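Local coordinates for protein beta-porphyranase A (Bacteroides plebeius, PDB 4AW7) that hydrolyses the sulfated red-seaweed polysaccharide porphyran, cutting the linkage between beta-D-galactopyranose and alpha-L-galactopyranose-6-sulfate and tolerating methylated galactose, at residues A[253-258]-A[263-268]; A[285-290]-A[352-357]; A[92-97]-A[181-186]; A[299-304]-A[363-368]. One frame throughout, in Å; residues are numbered along the deposited sequence.

Contact 1 of 4, residues A[253-258]-A[263-268]; sequences MVEAYS and GHVKPL
Val-254 and Leu-268 meet at the buried end of this contact, CG1 of the valine lying 3.8 Å from CD2 of the leucine as the two side chains run past each other in opposite senses. The other leucine branch, CD1, comes within 3.6 Å of Glu-255 OE2, and there the two chains cross nearly at right angles. That carboxylate is buried but not left without partners: OE2 forms a salt bridge with Arg-307 and OE1 a hydrogen bond with Tyr-477. Val-265 packs its CG1 over the helix backbone, 3.6 Å from Glu-255 O. Ser-258 CB faces the returning chain, 4.0 Å from Lys-266 N. Toward solvent the fit loosens, with Gly-263 (positive phi, 88°) and His-264 exposed. Across the contact as a whole no hydrogen bond joins the two segments. The contact folds the C-terminal part of helix 245-262 against the loop entering strand 268-276, an alpha-beta connection of the parallel-stranded catalytic barrel, with Phe-226 of strand 225-233 alongside.

Contact 2 of 4, residues A[285-290]-A[352-357]; sequences YDDISS and TWRLND
Asp-287 and Arg-354 reach toward each other, their carboxylate and guanidinium planes turned 74° apart. The arginine presents its NH1-NH2 end, and both nitrogens converge on one oxygen: NH2 lies 3.1 Å and NH1 3.3 Å from Asp-287 OD1, which sits near the guanidinium plane and is met on its syn side. The salt bridge is end-on to a single atom rather than a bidentate pairing with both carboxylate oxygens. The anti lone pair of the same OD1 takes the hydroxyl of Tyr-285, whose OH is 2.6 Å away, and a water bridges this oxygen to Asp-357 N. So many donors would probably favour the charged carboxylate. The aspartate belongs to the loop between strand 268-276 and helix 293-305, and Arg-354 to strand 353-355, which pairs antiparallel with strand 340-342. The Tyr-285 ring and Asn-356 amide lie almost parallel, planes 5° apart, as the side chains run past one another, Tyr-285 OH 3.2 Å from Asn-356 CB. With CG between its backbone N and carbonyl carbon (chi1 67°), Asn-356 sends OD1 to the backbone N of Lys-358, capping the turn that leads into helix 359-365, while ND2 bonds to Ala-338 O.

Contact 3 of 4, residues A[92-97]-A[181-186]; sequences KPYSGN and NPRLNG
Arg-183 reaches across to the loop 92-97 and donates both hydrogen bonds between the two segments. Both end on one carbonyl oxygen: NH2 is 2.9 Å and NH1 3.0 Å from Gly-96 O, which lies close to the guanidinium plane. The N-H...O angles, 146° and 141°, are those of a forked, end-on grip in which neither bond is straight. A bend at chi3 (57°) turns the flat group to meet this oxygen.

Van der Waals contacts fix the guanidinium further. Ser-95 CA stands over one of its faces, while Tyr-94 crosses the arginine chain nearly at a right angle, its CD2 lying 3.7 Å from Arg-183 NH2.

Hydrogen bonds within the loop shape the receiving surface. Tyr-94 OH bonds to Asn-97 O at 2.6 Å, so the tyrosine bridges the loop, and Gly-96 N lies 3.5 Å above the plane of the ring, over its centre. Outside the pair, Arg-183 NE bonds to Ser-132 O, and Tyr-94 N to the side chain of Asn-133.

This surface contact, away from the substrate-binding and catalytic residues, ties the loop leading to strand 99-101 to the loop between helix 160-179 and strand 189-195, with the C-terminal end of helix 120-132 bonded to the same arginine.

Contact 4 of 4, residues A[299-304]-A[363-368]; sequences HFLFNL and ELWKNV
Leu-301 and Phe-302 both meet the indole of Trp-365, one over its face and the other at its rim. Leu-301 CD2 stands 3.2 Å above the indole plane, displaced toward the rim, and is 3.4 Å from Trp-365 CE2; the two side chains point at each other from opposite directions. Only this one methyl branch of the leucine makes the close approach: chi1 of 177° carries CG toward the indole, and chi2 of 64° puts CD2, not CD1, over it. Phe-302 forms an offset edge-to-face pair with the six-membered ring of Trp-365. The centroids are 5.8 Å apart with planes at 67°, and the tryptophan edge is directed at the phenylalanine face. The closest atoms of this pair are Phe-302 CE1 and Trp-365 CZ2, at 3.8 Å.

In the next shell, Trp-365 NE1 is hydrogen-bonded to Asn-298 OD1, one turn back on the leucine's own helix, which helps to fix the rotation of the indole. Val-368 also borders the indole edge, carried there by a type II beta turn from Trp-365 to Val-368 that is closed by Val-368 N to Trp-365 O, 3.1 Å. Arg-40 NH1 bonds to both Trp-365 O and Val-368 O.

All three touching residues are buried where helix 293-305 faces the C-terminal part of helix 359-365, against strands 392-399 and 454-462 of the adjoining beta sheet.

How the contacts relate
Contact 2 and contact 4 are linked most directly: both join the 285-304 region to residues 352-368, their segments alternate along the chain, and strand 353-355 leads into helix 359-365; nearest atoms are about 8 Å apart. Contact 1 comes within about 6 Å of contact 4 by nearest atoms, but lies across the chain's centre from contact 2, 38 Å between centres. Contact 3 lies nearest contact 1, about 11 Å by nearest atoms, and about 32 Å from contact 2. Contact 2 is near the substrate cleft: side chain to side chain, Asn-356 is about 8 Å from substrate-binding Ser-319, and Tyr-285 is about 10 Å from a bound sulfated galactose. In contact 1, the Leu-268 side chain is about 11 Å from that of substrate-binding His-229.

Contact 1 of 4, residues A[253-258]-A[263-268]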
loop_
_atom_site.group_PDB
_atom_site.type_symbol
_atom_site.label_atom_id
_atom_site.label_comp_id
_atom_site.label_asym_id
_atom_site.label_seq_id
_atom_site.Cartn_x
_atom_site.Cartn_y
_atom_site.Cartn_z
ATOM N N MET A 253 -1.208 12.182 0.772
ATOM C CA MET A 253 -0.815 13.226 1.725
ATOM C C MET A 253 0.610 13.064 2.204
ATOM O O MET A 253 1.346 14.032 2.383
ATOM C CB MET A 253 -1.757 13.314 2.898
ATOM C CG MET A 253 -1.666 14.634 3.644
ATOM S SD MET A 253 -3.076 14.852 4.777
ATOM C CE MET A 253 -2.813 16.580 5.247
ATOM N N VAL A 254 0.977 11.804 2.461
ATOM C CA VAL A 254 2.372 11.490 2.865
ATOM C C VAL A 254 3.346 11.960 1.778
ATOM O O VAL A 254 4.342 12.606 2.069
ATOM C CB VAL A 254 2.537 10.013 3.230
ATOM C CG1 VAL A 254 3.984 9.658 3.505
ATOM C CG2 VAL A 254 1.640 9.640 4.393
ATOM N N GLU A 255 3.053 11.607 0.528
ATOM C CA GLU A 255 3.922 12.020 -0.583
ATOM C C GLU A 255 3.985 13.540 -0.706
ATOM O O GLU A 255 5.063 14.122 -0.898
ATOM C CB GLU A 255 3.405 11.421 -1.899
ATOM C CG GLU A 255 3.517 9.923 -1.997
ATOM C CD GLU A 255 2.970 9.341 -3.311
ATOM O OE1 GLU A 255 2.635 10.122 -4.232
ATOM O OE2 GLU A 255 2.911 8.085 -3.504
ATOM N N ALA A 256 2.816 14.181 -0.650
ATOM C CA ALA A 256 2.733 15.624 -0.846
ATOM C C ALA A 256 3.519 16.370 0.221
ATOM O O ALA A 256 4.246 17.330 -0.110
ATOM C CB ALA A 256 1.267 16.045 -0.844
ATOM N N TYR A 257 3.437 15.944 1.484
ATOM C CA TYR A 257 4.210 16.619 2.524
ATOM C C TYR A 257 5.686 16.288 2.441
ATOM O O TYR A 257 6.530 17.168 2.649
ATOM C CB TYR A 257 3.636 16.348 3.900
ATOM C CG TYR A 257 4.263 17.201 4.967
ATOM C CD1 TYR A 257 4.162 18.576 4.911
ATOM C CD2 TYR A 257 4.977 16.633 6.010
ATOM C CE1 TYR A 257 4.768 19.374 5.861
ATOM C CE2 TYR A 257 5.582 17.406 6.990
ATOM C CZ TYR A 257 5.496 18.783 6.896
ATOM O OH TYR A 257 6.079 19.605 7.870
ATOM N N SER A 258 6.017 15.050 2.097
ATOM C CA SER A 258 7.408 14.702 1.912
ATOM C C SER A 258 8.059 15.561 0.825
ATOM O O SER A 258 9.169 16.017 1.003
ATOM C CB SER A 258 7.568 13.232 1.574
ATOM O OG SER A 258 7.103 12.416 2.623
ATOM N N GLY A 263 11.970 18.099 -0.647
ATOM C CA GLY A 263 12.183 18.422 -2.050
ATOM C C GLY A 263 11.913 17.281 -2.994
ATOM O O GLY A 263 12.010 17.446 -4.204
ATOM N N HIS A 264 11.566 16.104 -2.449
ATOM C CA HIS A 264 11.278 14.896 -3.207
ATOM C C HIS A 264 10.423 13.993 -2.300
ATOM O O HIS A 264 10.501 14.078 -1.094
ATOM C CB HIS A 264 12.571 14.181 -3.644
ATOM C CG HIS A 264 13.530 13.950 -2.531
ATOM N ND1 HIS A 264 13.580 12.788 -1.789
ATOM C CD2 HIS A 264 14.513 14.747 -2.047
ATOM C CE1 HIS A 264 14.550 12.885 -0.888
ATOM N NE2 HIS A 264 15.115 14.072 -1.012
ATOM N N VAL A 265 9.658 13.109 -2.910
ATOM C CA VAL A 265 8.930 12.090 -2.155
ATOM C C VAL A 265 9.959 11.099 -1.600
ATOM O O VAL A 265 11.098 11.034 -2.090
ATOM C CB VAL A 265 7.863 11.391 -3.014
ATOM C CG1 VAL A 265 6.802 12.403 -3.536
ATOM C CG2 VAL A 265 8.500 10.618 -4.133
ATOM N N LYS A 266 9.625 10.437 -0.499
ATOM C CA LYS A 266 10.335 9.231 -0.068
ATOM C C LYS A 266 9.416 8.033 -0.276
ATOM O O LYS A 266 8.184 8.151 -0.215
ATOM C CB LYS A 266 10.752 9.292 1.402
ATOM C CG LYS A 266 11.720 10.430 1.685
ATOM C CD LYS A 266 12.410 10.301 3.045
ATOM C CE LYS A 266 13.433 11.409 3.310
ATOM N NZ LYS A 266 14.343 11.140 4.464
ATOM N N PRO A 267 10.009 6.859 -0.492
ATOM C CA PRO A 267 9.175 5.693 -0.747
ATOM C C PRO A 267 8.249 5.340 0.413
ATOM O O PRO A 267 8.552 5.591 1.576
ATOM C CB PRO A 267 10.186 4.586 -1.024
ATOM C CG PRO A 267 11.351 5.321 -1.606
ATOM C CD PRO A 267 11.415 6.545 -0.730
ATOM N N LEU A 268 7.147 4.717 0.062
ATOM C CA LEU A 268 6.182 4.164 0.978
ATOM C C LEU A 268 6.399 2.698 1.218
ATOM O O LEU A 268 6.931 1.978 0.385
ATOM C CB LEU A 268 4.782 4.373 0.399
ATOM C CG LEU A 268 4.447 5.780 0.002
ATOM C CD1 LEU A 268 3.092 5.771 -0.774
ATOM C CD2 LEU A 268 4.449 6.773 1.143
#

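Contact 2 of 4, residues A[285-290]-A[352-357]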
loop_
_atom_site.group_PDB
_atom_site.type_symbol
_atom_site.label_atom_id
_atom_site.label_comp_id
_atom_site.label_asym_id
_atom_site.label_seq_id
_atom_site.Cartn_x
_atom_site.Cartn_y
_atom_site.Cartn_z
ATOM N N TYR A 285 -9.902 -17.556 13.841
ATOM C CA TYR A 285 -10.138 -17.871 12.453
ATOM C C TYR A 285 -11.454 -18.581 12.262
ATOM O O TYR A 285 -11.816 -19.491 13.033
ATOM C CB TYR A 285 -9.036 -18.807 11.963
ATOM C CG TYR A 285 -9.225 -19.261 10.529
ATOM C CD1 TYR A 285 -8.764 -18.491 9.437
ATOM C CD2 TYR A 285 -9.856 -20.464 10.246
ATOM C CE1 TYR A 285 -8.975 -18.918 8.148
ATOM C CE2 TYR A 285 -10.055 -20.904 8.947
ATOM C CZ TYR A 285 -9.607 -20.123 7.893
ATOM O OH TYR A 285 -9.791 -20.551 6.604
ATOM N N ASP A 286 -12.148 -18.166 11.215
ATOM C CA ASP A 286 -13.356 -18.793 10.712
ATOM C C ASP A 286 -13.227 -18.949 9.184
ATOM O O ASP A 286 -12.926 -17.954 8.560
ATOM C CB ASP A 286 -14.511 -17.834 11.034
ATOM C CG ASP A 286 -15.844 -18.360 10.609
ATOM O OD1 ASP A 286 -16.196 -18.212 9.442
ATOM O OD2 ASP A 286 -16.557 -18.922 11.458
ATOM N N ASP A 287 -13.515 -20.113 8.594
ATOM C CA ASP A 287 -13.388 -20.308 7.126
ATOM C C ASP A 287 -14.195 -19.334 6.265
ATOM O O ASP A 287 -13.814 -19.095 5.131
ATOM C CB ASP A 287 -13.812 -21.712 6.655
ATOM C CG ASP A 287 -12.711 -22.767 6.725
ATOM O OD1 ASP A 287 -11.511 -22.486 6.522
ATOM O OD2 ASP A 287 -13.090 -23.959 6.913
ATOM N N ILE A 288 -15.301 -18.804 6.748
ATOM C CA ILE A 288 -16.067 -17.853 5.928
ATOM C C ILE A 288 -15.701 -16.425 6.255
ATOM O O ILE A 288 -15.392 -15.626 5.372
ATOM C CB ILE A 288 -17.581 -18.002 6.115
ATOM C CG1 ILE A 288 -18.044 -19.395 5.649
ATOM C CG2 ILE A 288 -18.288 -16.869 5.353
ATOM C CD1 ILE A 288 -19.438 -19.814 6.171
ATOM N N SER A 289 -15.669 -16.077 7.525
ATOM C CA SER A 289 -15.431 -14.696 7.798
ATOM C C SER A 289 -13.973 -14.273 7.510
ATOM O O SER A 289 -13.728 -13.191 7.033
ATOM C CB SER A 289 -15.941 -14.313 9.187
ATOM O OG SER A 289 -14.963 -14.401 10.149
ATOM N N SER A 290 -13.013 -15.157 7.762
ATOM C CA SER A 290 -11.614 -14.767 7.687
ATOM C C SER A 290 -11.098 -14.680 6.246
ATOM O O SER A 290 -10.097 -14.001 5.998
ATOM C CB SER A 290 -10.750 -15.692 8.543
ATOM O OG SER A 290 -11.209 -15.758 9.901
ATOM N N THR A 352 -1.424 -32.816 10.174
ATOM C CA THR A 352 -1.355 -32.272 8.826
ATOM C C THR A 352 -1.945 -30.834 8.855
ATOM O O THR A 352 -2.696 -30.472 9.739
ATOM C CB THR A 352 -2.112 -33.148 7.808
ATOM O OG1 THR A 352 -3.426 -33.393 8.292
ATOM C CG2 THR A 352 -1.404 -34.494 7.566
ATOM N N TRP A 353 -1.582 -30.057 7.845
ATOM C CA TRP A 353 -1.970 -28.653 7.746
ATOM C C TRP A 353 -2.660 -28.414 6.430
ATOM O O TRP A 353 -2.219 -28.917 5.395
ATOM C CB TRP A 353 -0.739 -27.747 7.834
ATOM C CG TRP A 353 -0.076 -27.788 9.181
ATOM C CD1 TRP A 353 0.854 -28.710 9.607
ATOM C CD2 TRP A 353 -0.318 -26.928 10.291
ATOM N NE1 TRP A 353 1.233 -28.444 10.890
ATOM C CE2 TRP A 353 0.530 -27.357 11.344
ATOM C CE3 TRP A 353 -1.105 -25.781 10.487
ATOM C CZ2 TRP A 353 0.583 -26.712 12.553
ATOM C CZ3 TRP A 353 -1.046 -25.150 11.711
ATOM C CH2 TRP A 353 -0.226 -25.633 12.739
ATOM N N ARG A 354 -3.741 -27.650 6.485
ATOM C CA ARG A 354 -4.582 -27.350 5.336
ATOM C C ARG A 354 -4.322 -25.897 4.908
ATOM O O ARG A 354 -4.464 -24.965 5.694
ATOM C CB ARG A 354 -6.074 -27.553 5.700
ATOM C CG ARG A 354 -7.095 -27.049 4.721
ATOM C CD ARG A 354 -8.521 -27.408 5.156
ATOM N NE ARG A 354 -8.955 -26.681 6.353
ATOM C CZ ARG A 354 -9.472 -25.448 6.334
ATOM N NH1 ARG A 354 -9.604 -24.783 5.183
ATOM N NH2 ARG A 354 -9.861 -24.875 7.475
ATOM N N LEU A 355 -3.965 -25.722 3.653
ATOM C CA LEU A 355 -3.902 -24.398 3.020
ATOM C C LEU A 355 -5.321 -23.890 2.764
ATOM O O LEU A 355 -6.067 -24.531 2.030
ATOM C CB LEU A 355 -3.090 -24.565 1.724
ATOM C CG LEU A 355 -2.860 -23.329 0.898
ATOM C CD1 LEU A 355 -2.092 -22.241 1.726
ATOM C CD2 LEU A 355 -2.111 -23.741 -0.383
ATOM N N ASN A 356 -5.712 -22.773 3.386
ATOM C CA ASN A 356 -7.080 -22.269 3.257
ATOM C C ASN A 356 -7.315 -21.499 1.946
ATOM O O ASN A 356 -6.396 -21.333 1.133
ATOM C CB ASN A 356 -7.516 -21.516 4.515
ATOM C CG ASN A 356 -6.763 -20.232 4.749
ATOM O OD1 ASN A 356 -6.450 -19.498 3.792
ATOM N ND2 ASN A 356 -6.519 -19.898 6.023
ATOM N N ASP A 357 -8.549 -21.040 1.734
ATOM C CA ASP A 357 -8.928 -20.467 0.451
ATOM C C ASP A 357 -8.291 -19.103 0.182
ATOM O O ASP A 357 -8.442 -18.600 -0.942
ATOM C CB ASP A 357 -10.460 -20.383 0.282
ATOM C CG ASP A 357 -11.097 -21.701 -0.041
ATOM O OD1 ASP A 357 -10.393 -22.735 -0.188
ATOM O OD2 ASP A 357 -12.335 -21.681 -0.226
HETATM O O HOH W 1 -10.791 -22.126 3.354
#

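Contact 3 of 4, residues A[92-97]-A[181-186]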
loop_
_atom_site.group_PDB
_atom_site.type_symbol
_atom_site.label_atom_id
_atom_site.label_comp_id
_atom_site.label_asym_id
_atom_site.label_seq_id
_atom_site.Cartn_x
_atom_site.Cartn_y
_atom_site.Cartn_z
ATOM N N LYS A 92 28.265 -10.499 20.265
ATOM C CA LYS A 92 29.449 -11.254 19.791
ATOM C C LYS A 92 30.025 -10.519 18.564
ATOM O O LYS A 92 29.317 -10.298 17.571
ATOM C CB LYS A 92 29.058 -12.708 19.466
ATOM C CG LYS A 92 30.226 -13.661 19.021
ATOM C CD LYS A 92 29.708 -15.098 18.788
ATOM C CE LYS A 92 30.676 -15.982 17.952
ATOM N NZ LYS A 92 32.112 -15.842 18.306
ATOM N N PRO A 93 31.279 -10.067 18.623
ATOM C CA PRO A 93 31.761 -9.308 17.477
ATOM C C PRO A 93 31.759 -10.138 16.194
ATOM O O PRO A 93 32.106 -11.342 16.211
ATOM C CB PRO A 93 33.186 -8.925 17.879
ATOM C CG PRO A 93 33.120 -8.901 19.364
ATOM C CD PRO A 93 32.273 -10.071 19.716
ATOM N N TYR A 94 31.371 -9.487 15.101
ATOM C CA TYR A 94 31.340 -10.117 13.765
ATOM C C TYR A 94 31.690 -9.045 12.742
ATOM O O TYR A 94 31.000 -8.039 12.642
ATOM C CB TYR A 94 29.965 -10.761 13.474
ATOM C CG TYR A 94 29.842 -11.249 12.053
ATOM C CD1 TYR A 94 30.472 -12.423 11.647
ATOM C CD2 TYR A 94 29.136 -10.517 11.093
ATOM C CE1 TYR A 94 30.374 -12.871 10.329
ATOM C CE2 TYR A 94 29.037 -10.962 9.764
ATOM C CZ TYR A 94 29.661 -12.146 9.395
ATOM O OH TYR A 94 29.602 -12.624 8.090
ATOM N N SER A 95 32.727 -9.274 11.935
ATOM C CA SER A 95 33.194 -8.312 10.950
ATOM C C SER A 95 33.182 -8.878 9.524
ATOM O O SER A 95 33.700 -8.253 8.602
ATOM C CB SER A 95 34.626 -7.925 11.304
ATOM O OG SER A 95 35.411 -9.078 11.492
ATOM N N GLY A 96 32.542 -10.025 9.346
ATOM C CA GLY A 96 32.404 -10.609 8.024
ATOM C C GLY A 96 31.326 -9.950 7.167
ATOM O O GLY A 96 30.781 -8.893 7.494
ATOM N N ASN A 97 31.031 -10.585 6.042
ATOM C CA ASN A 97 30.037 -10.119 5.085
ATOM C C ASN A 97 28.641 -10.096 5.729
ATOM O O ASN A 97 28.274 -10.993 6.490
ATOM C CB ASN A 97 30.017 -11.028 3.838
ATOM C CG ASN A 97 28.967 -10.625 2.816
ATOM O OD1 ASN A 97 29.138 -9.629 2.100
ATOM N ND2 ASN A 97 27.866 -11.392 2.741
ATOM N N ASN A 181 26.411 3.896 10.234
ATOM C CA ASN A 181 27.210 2.677 10.325
ATOM C C ASN A 181 27.497 2.221 8.882
ATOM O O ASN A 181 26.587 1.798 8.167
ATOM C CB ASN A 181 26.488 1.586 11.133
ATOM C CG ASN A 181 27.332 0.365 11.327
ATOM O OD1 ASN A 181 27.671 -0.333 10.360
ATOM N ND2 ASN A 181 27.639 0.056 12.570
ATOM N N PRO A 182 28.778 2.306 8.420
ATOM C CA PRO A 182 29.037 1.984 6.998
ATOM C C PRO A 182 28.773 0.522 6.616
ATOM O O PRO A 182 28.592 0.229 5.433
ATOM C CB PRO A 182 30.527 2.341 6.805
ATOM C CG PRO A 182 31.073 2.427 8.203
ATOM C CD PRO A 182 29.975 2.850 9.093
ATOM N N ARG A 183 28.743 -0.381 7.582
ATOM C CA ARG A 183 28.391 -1.778 7.300
ATOM C C ARG A 183 26.908 -1.973 6.977
ATOM O O ARG A 183 26.533 -2.935 6.320
ATOM C CB ARG A 183 28.783 -2.685 8.435
ATOM C CG ARG A 183 30.278 -2.901 8.476
ATOM C CD ARG A 183 30.715 -3.650 9.679
ATOM N NE ARG A 183 30.143 -4.975 9.945
ATOM C CZ ARG A 183 30.454 -6.093 9.283
ATOM N NH1 ARG A 183 31.289 -6.071 8.251
ATOM N NH2 ARG A 183 29.939 -7.233 9.678
ATOM N N LEU A 184 26.064 -1.071 7.472
ATOM C CA LEU A 184 24.599 -1.169 7.252
ATOM C C LEU A 184 24.047 -0.166 6.261
ATOM O O LEU A 184 23.033 -0.440 5.614
ATOM C CB LEU A 184 23.894 -0.936 8.582
ATOM C CG LEU A 184 24.242 -1.916 9.676
ATOM C CD1 LEU A 184 23.545 -1.563 10.992
ATOM C CD2 LEU A 184 23.929 -3.357 9.283
ATOM N N ASN A 185 24.665 1.010 6.148
ATOM C CA ASN A 185 24.153 2.094 5.326
ATOM C C ASN A 185 24.081 1.622 3.877
ATOM O O ASN A 185 25.072 1.109 3.320
ATOM C CB ASN A 185 25.049 3.336 5.455
ATOM C CG ASN A 185 24.445 4.607 4.836
ATOM O OD1 ASN A 185 25.154 5.400 4.210
ATOM N ND2 ASN A 185 23.152 4.804 5.010
ATOM N N GLY A 186 22.909 1.765 3.269
ATOM C CA GLY A 186 22.668 1.282 1.913
ATOM C C GLY A 186 22.102 -0.128 1.828
ATOM O O GLY A 186 21.550 -0.486 0.777
#

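Contact 4 of 4, residues A[299-304]-A[363-368]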
loop_
_atom_site.group_PDB
_atom_site.type_symbol
_atom_site.label_atom_id
_atom_site.label_comp_id
_atom_site.label_asym_id
_atom_site.label_seq_id
_atom_site.Cartn_x
_atom_site.Cartn_y
_atom_site.Cartn_z
ATOM N N HIS A 299 -8.614 -5.027 -3.854
ATOM C CA HIS A 299 -8.949 -3.622 -4.042
ATOM C C HIS A 299 -7.770 -2.686 -3.770
ATOM O O HIS A 299 -7.565 -1.679 -4.468
ATOM C CB HIS A 299 -10.118 -3.201 -3.148
ATOM C CG HIS A 299 -11.417 -3.876 -3.451
ATOM N ND1 HIS A 299 -11.893 -4.074 -4.728
ATOM C CD2 HIS A 299 -12.371 -4.339 -2.621
ATOM C CE1 HIS A 299 -13.084 -4.645 -4.657
ATOM N NE2 HIS A 299 -13.398 -4.813 -3.390
ATOM N N PHE A 300 -6.975 -2.992 -2.755
ATOM C CA PHE A 300 -5.808 -2.193 -2.439
ATOM C C PHE A 300 -4.666 -2.419 -3.444
ATOM O O PHE A 300 -3.914 -1.505 -3.738
ATOM C CB PHE A 300 -5.259 -2.484 -1.036
ATOM C CG PHE A 300 -6.103 -1.924 0.081
ATOM C CD1 PHE A 300 -6.341 -0.546 0.217
ATOM C CD2 PHE A 300 -6.642 -2.762 1.027
ATOM C CE1 PHE A 300 -7.078 -0.079 1.254
ATOM C CE2 PHE A 300 -7.387 -2.288 2.099
ATOM C CZ PHE A 300 -7.646 -0.943 2.212
ATOM N N LEU A 301 -4.549 -3.632 -3.960
ATOM C CA LEU A 301 -3.432 -3.995 -4.809
ATOM C C LEU A 301 -3.311 -3.075 -6.007
ATOM O O LEU A 301 -2.221 -2.678 -6.378
ATOM C CB LEU A 301 -3.579 -5.449 -5.271
ATOM C CG LEU A 301 -2.537 -6.003 -6.223
ATOM C CD1 LEU A 301 -1.142 -6.036 -5.572
ATOM C CD2 LEU A 301 -2.956 -7.400 -6.669
ATOM N N PHE A 302 -4.424 -2.746 -6.635
ATOM C CA PHE A 302 -4.350 -1.965 -7.866
ATOM C C PHE A 302 -3.839 -0.552 -7.586
ATOM O O PHE A 302 -3.042 -0.015 -8.376
ATOM C CB PHE A 302 -5.727 -1.901 -8.564
ATOM C CG PHE A 302 -6.140 -3.176 -9.282
ATOM C CD1 PHE A 302 -6.474 -4.343 -8.586
ATOM C CD2 PHE A 302 -6.220 -3.217 -10.663
ATOM C CE1 PHE A 302 -6.822 -5.492 -9.236
ATOM C CE2 PHE A 302 -6.590 -4.355 -11.314
ATOM C CZ PHE A 302 -6.899 -5.508 -10.601
ATOM N N ASN A 303 -4.257 0.059 -6.471
ATOM C CA ASN A 303 -3.731 1.353 -5.976
ATOM C C ASN A 303 -2.222 1.232 -5.871
ATOM O O ASN A 303 -1.448 2.052 -6.378
ATOM C CB ASN A 303 -4.425 1.626 -4.589
ATOM C CG ASN A 303 -3.863 2.801 -3.783
ATOM O OD1 ASN A 303 -2.780 3.341 -4.064
ATOM N ND2 ASN A 303 -4.619 3.224 -2.724
ATOM N N LEU A 304 -1.774 0.199 -5.163
ATOM C CA LEU A 304 -0.357 0.083 -4.852
ATOM C C LEU A 304 0.480 -0.254 -6.074
ATOM O O LEU A 304 1.626 0.185 -6.169
ATOM C CB LEU A 304 -0.146 -0.924 -3.717
ATOM C CG LEU A 304 -0.889 -0.631 -2.422
ATOM C CD1 LEU A 304 -0.586 -1.666 -1.363
ATOM C CD2 LEU A 304 -0.644 0.798 -1.929
ATOM N N GLU A 363 -3.278 -17.625 -6.375
ATOM C CA GLU A 363 -3.575 -18.338 -7.630
ATOM C C GLU A 363 -3.968 -17.341 -8.730
ATOM O O GLU A 363 -3.477 -17.418 -9.857
ATOM C CB GLU A 363 -4.689 -19.356 -7.423
ATOM C CG GLU A 363 -4.837 -20.289 -8.634
ATOM C CD GLU A 363 -3.639 -21.261 -8.730
ATOM O OE1 GLU A 363 -3.416 -21.942 -7.768
ATOM O OE2 GLU A 363 -2.888 -21.334 -9.749
ATOM N N LEU A 364 -4.808 -16.369 -8.377
ATOM C CA LEU A 364 -5.307 -15.418 -9.343
ATOM C C LEU A 364 -4.151 -14.676 -10.033
ATOM O O LEU A 364 -4.218 -14.383 -11.235
ATOM C CB LEU A 364 -6.214 -14.395 -8.622
ATOM C CG LEU A 364 -6.759 -13.211 -9.395
ATOM C CD1 LEU A 364 -7.722 -13.723 -10.485
ATOM C CD2 LEU A 364 -7.447 -12.217 -8.482
ATOM N N TRP A 365 -3.137 -14.329 -9.249
ATOM C CA TRP A 365 -2.011 -13.551 -9.719
ATOM C C TRP A 365 -0.797 -14.371 -10.107
ATOM O O TRP A 365 0.245 -13.837 -10.455
ATOM C CB TRP A 365 -1.650 -12.497 -8.662
ATOM C CG TRP A 365 -2.725 -11.452 -8.516
ATOM C CD1 TRP A 365 -3.675 -11.380 -7.562
ATOM C CD2 TRP A 365 -2.963 -10.361 -9.412
ATOM N NE1 TRP A 365 -4.497 -10.314 -7.800
ATOM C CE2 TRP A 365 -4.072 -9.664 -8.932
ATOM C CE3 TRP A 365 -2.312 -9.892 -10.546
ATOM C CZ2 TRP A 365 -4.551 -8.509 -9.552
ATOM C CZ3 TRP A 365 -2.811 -8.745 -11.175
ATOM C CH2 TRP A 365 -3.905 -8.067 -10.641
ATOM N N LYS A 366 -0.911 -15.695 -10.087
ATOM C CA LYS A 366 0.257 -16.518 -10.371
ATOM C C LYS A 366 0.737 -16.284 -11.805
ATOM O O LYS A 366 -0.053 -16.132 -12.739
ATOM C CB LYS A 366 -0.050 -18.005 -10.123
ATOM C CG LYS A 366 1.218 -18.908 -10.166
ATOM C CD LYS A 366 0.823 -20.348 -9.813
ATOM C CE LYS A 366 1.846 -21.420 -10.219
ATOM N NZ LYS A 366 1.470 -22.722 -9.681
ATOM N N ASN A 367 2.043 -16.214 -11.964
ATOM C CA ASN A 367 2.704 -15.963 -13.254
ATOM C C ASN A 367 2.569 -14.576 -13.821
ATOM O O ASN A 367 3.223 -14.262 -14.800
ATOM C CB ASN A 367 2.351 -17.047 -14.297
ATOM C CG ASN A 367 2.895 -18.428 -13.883
ATOM O OD1 ASN A 367 4.093 -18.584 -13.715
ATOM N ND2 ASN A 367 2.018 -19.367 -13.702
ATOM N N VAL A 368 1.771 -13.715 -13.192
ATOM C CA VAL A 368 1.583 -12.368 -13.714
ATOM C C VAL A 368 2.867 -11.570 -13.488
ATOM O O VAL A 368 3.332 -11.411 -12.369
ATOM C CB VAL A 368 0.379 -11.646 -13.082
ATOM C CG1 VAL A 368 0.287 -10.191 -13.569
ATOM C CG2 VAL A 368 -0.925 -12.412 -13.349
#